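Local coordinates for alanine racemase (Actinobacillus succinogenes, PDB 3C3K), which has the periplasmic-binding-protein-like fold of two alpha/beta lobes and probably belongs with the LacI-type transcriptional regulators, at residues G198-L203 with T228-T233. Residues are numbered along the deposited sequence; the frame is centred on the assembly and turned at random.
Sequences GAIQAL and TVPALT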
ATOM      1  N   GLY B 198       8.154   7.875  -9.944  1.00 16.65           N
ATOM      2  CA  GLY B 198       9.627   7.818  -9.962  1.00 14.65           C
ATOM      3  C   GLY B 198      10.151   8.380 -11.267  1.00 14.95           C
ATOM      4  O   GLY B 198      11.200   9.050 -11.316  1.00 12.86           O
ATOM      5  N   ALA B 199       9.405   8.152 -12.345  1.00 13.92           N
ATOM      6  CA  ALA B 199       9.827   8.763 -13.597  1.00 14.35           C
ATOM      7  C   ALA B 199       9.802  10.307 -13.500  1.00 14.47           C
ATOM      8  O   ALA B 199      10.765  10.961 -13.878  1.00 14.90           O
ATOM      9  CB  ALA B 199       9.026   8.219 -14.756  1.00 12.56           C
ATOM     10  N   ILE B 200       8.729  10.866 -12.948  1.00 15.47           N
ATOM     11  CA  ILE B 200       8.578  12.295 -12.725  1.00 16.38           C
ATOM     12  C   ILE B 200       9.723  12.832 -11.839  1.00 16.94           C
ATOM     13  O   ILE B 200      10.370  13.845 -12.155  1.00 17.38           O
ATOM     14  CB  ILE B 200       7.208  12.598 -12.041  1.00 17.39           C
ATOM     15  CG1 ILE B 200       6.061  12.323 -13.024  1.00 15.82           C
ATOM     16  CG2 ILE B 200       7.194  14.037 -11.487  1.00 18.07           C
ATOM     17  CD1 ILE B 200       4.600  12.759 -12.563  1.00 18.76           C
ATOM     18  N   GLN B 201      10.030  12.126 -10.764  1.00 15.04           N
ATOM     19  CA  GLN B 201      11.206  12.494  -9.975  1.00 16.71           C
ATOM     20  C   GLN B 201      12.541  12.509 -10.735  1.00 16.03           C
ATOM     21  O   GLN B 201      13.307  13.474 -10.649  1.00 16.51           O
ATOM     22  CB  GLN B 201      11.348  11.598  -8.768  1.00 17.47           C
ATOM     23  CG  GLN B 201      12.446  12.156  -7.876  1.00 22.36           C
ATOM     24  CD  GLN B 201      12.461  11.624  -6.483  1.00 23.50           C
ATOM     25  OE1 GLN B 201      13.443  11.004  -6.056  1.00 21.88           O
ATOM     26  NE2 GLN B 201      11.422  11.951  -5.721  1.00 25.67           N
ATOM     27  N   ALA B 202      12.861  11.463 -11.483  1.00 16.19           N
ATOM     28  CA  ALA B 202      14.127  11.475 -12.259  1.00 15.61           C
ATOM     29  C   ALA B 202      14.136  12.556 -13.337  1.00 16.04           C
ATOM     30  O   ALA B 202      15.162  13.218 -13.625  1.00 17.45           O
ATOM     31  CB  ALA B 202      14.312  10.124 -12.932  1.00 16.53           C
ATOM     32  N   LEU B 203      13.011  12.744 -13.962  1.00 15.36           N
ATOM     33  CA  LEU B 203      12.887  13.743 -15.022  1.00 15.52           C
ATOM     34  C   LEU B 203      13.191  15.175 -14.479  1.00 16.18           C
ATOM     35  O   LEU B 203      13.985  15.947 -15.057  1.00 15.54           O
ATOM     36  CB  LEU B 203      11.482  13.664 -15.624  1.00 14.40           C
ATOM     37  CG  LEU B 203      11.280  12.509 -16.648  1.00 13.73           C
ATOM     38  CD1 LEU B 203       9.880  12.530 -17.102  1.00 12.34           C
ATOM     39  CD2 LEU B 203      12.207  12.627 -17.885  1.00 10.45           C
ATOM     40  N   THR B 228       1.685  13.694  -7.163  1.00 20.38           N
ATOM     41  CA  THR B 228       2.939  14.027  -7.815  1.00 18.97           C
ATOM     42  C   THR B 228       2.796  15.425  -8.368  1.00 19.35           C
ATOM     43  O   THR B 228       1.657  15.938  -8.558  1.00 17.33           O
ATOM     44  CB  THR B 228       3.257  13.033  -8.948  1.00 19.86           C
ATOM     45  OG1 THR B 228       2.111  12.917  -9.814  1.00 17.44           O
ATOM     46  CG2 THR B 228       3.564  11.701  -8.355  1.00 16.49           C
ATOM     47  N   VAL B 229       3.941  16.057  -8.651  1.00 17.79           N
ATOM     48  CA  VAL B 229       3.894  17.363  -9.263  1.00 17.73           C
ATOM     49  C   VAL B 229       4.713  17.301 -10.529  1.00 18.22           C
ATOM     50  O   VAL B 229       5.884  17.047 -10.463  1.00 18.59           O
ATOM     51  CB  VAL B 229       4.389  18.501  -8.291  1.00 18.75           C
ATOM     52  CG1 VAL B 229       4.455  19.847  -9.053  1.00 16.91           C
ATOM     53  CG2 VAL B 229       3.433  18.588  -7.086  1.00 14.98           C
ATOM     54  N   PRO B 230       4.088  17.489 -11.700  1.00 17.27           N
ATOM     55  CA  PRO B 230       2.716  17.701 -12.030  1.00 15.83           C
ATOM     56  C   PRO B 230       1.874  16.446 -11.660  1.00 15.95           C
ATOM     57  O   PRO B 230       2.378  15.312 -11.568  1.00 14.37           O
ATOM     58  CB  PRO B 230       2.734  17.816 -13.562  1.00 16.18           C
ATOM     59  CG  PRO B 230       4.019  17.132 -13.965  1.00 16.97           C
ATOM     60  CD  PRO B 230       4.965  17.417 -12.896  1.00 16.81           C
ATOM     61  N   ALA B 231       0.588  16.665 -11.472  1.00 16.15           N
ATOM     62  CA  ALA B 231      -0.335  15.528 -11.279  1.00 16.08           C
ATOM     63  C   ALA B 231      -0.245  14.634 -12.501  1.00 15.48           C
ATOM     64  O   ALA B 231      -0.026  15.121 -13.589  1.00 14.06           O
ATOM     65  CB  ALA B 231      -1.729  15.997 -11.099  1.00 16.29           C
ATOM     66  N   LEU B 232      -0.514  13.336 -12.284  1.00 14.71           N
ATOM     67  CA  LEU B 232      -0.172  12.283 -13.211  1.00 15.12           C
ATOM     68  C   LEU B 232      -1.341  11.819 -14.059  1.00 16.18           C
ATOM     69  O   LEU B 232      -2.327  11.343 -13.518  1.00 15.38           O
ATOM     70  CB  LEU B 232       0.467  11.096 -12.408  1.00 14.46           C
ATOM     71  CG  LEU B 232       0.743   9.930 -13.308  1.00 15.01           C
ATOM     72  CD1 LEU B 232       1.913  10.352 -14.246  1.00 13.81           C
ATOM     73  CD2 LEU B 232       1.045   8.708 -12.404  1.00 17.49           C
ATOM     74  N   THR B 233      -1.265  12.058 -15.383  1.00 14.65           N
ATOM     75  CA  THR B 233      -2.118  11.385 -16.321  1.00 14.79           C
ATOM     76  C   THR B 233      -1.984   9.881 -16.180  1.00 14.29           C
ATOM     77  O   THR B 233      -0.893   9.319 -16.026  1.00 15.60           O
ATOM     78  CB  THR B 233      -1.814  11.798 -17.734  1.00 14.65           C
ATOM     79  OG1 THR B 233      -2.010  13.199 -17.843  1.00 12.63           O
ATOM     80  CG2 THR B 233      -2.726  11.058 -18.788  1.00 12.69           C
TER
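Ile200 is the one helix residue of 198-203 that meets the loop 228-233; the loop buries 101 Å² of Ile200, which touches Thr228, Val229, Pro230 and Leu232. Its two branches do different work. With CG1 anti to its own carbonyl carbon (chi1 -69°) and chi2 extended, CD1 reaches forward into the bend of the loop, while CG2 stays nearer the backbone.

The apolar part of the contact is modest. Ile200 CD1 meets Leu232 CD1 at 4.0 Å, and Ile200 CG2 lies 4.3 Å from Pro230 CD, a ring carbon next to the cis peptide bond that joins Val229 to Pro230. The CB of Leu232 is directed at the helix, that of Val229 away from it, so Val229 contributes through its carbonyl oxygen.

Much of the remaining contact is methyl against oxygen. The Ile200 CG2 atom is 3.4 Å from Val229 O; Ile200 CD1 is 3.5 Å from Pro230 O. Ile200 CD1 also comes within 3.7 Å of Thr228 OG1, the two side chains crossing at about a right angle.

No hydrogen bond crosses between the segments; within the loop, Thr228 OG1, placed between its backbone N and carbonyl carbon (chi1 51°), donates to Pro230 O over 3.0 Å. The angle at the carbonyl oxygen is 138° and the donor is tilted from the carbonyl plane. The bond ties the chain across the cis-proline bend, with Ile200 CD1 beside both of its oxygens.

This is packing within the periplasmic-binding-protein-like lobe built on parallel strands 159-162, 127-131, 187-190 and 215-217. Val216 of strand 215-217 touches both Ile200 and Leu232, and Leu232 also packs on Asp193 and Ala196. Ala199 and Ala202 pack on helix 168-179, so helix 193-205 lies between helix 168-179 and the loop leading to strand 234-236.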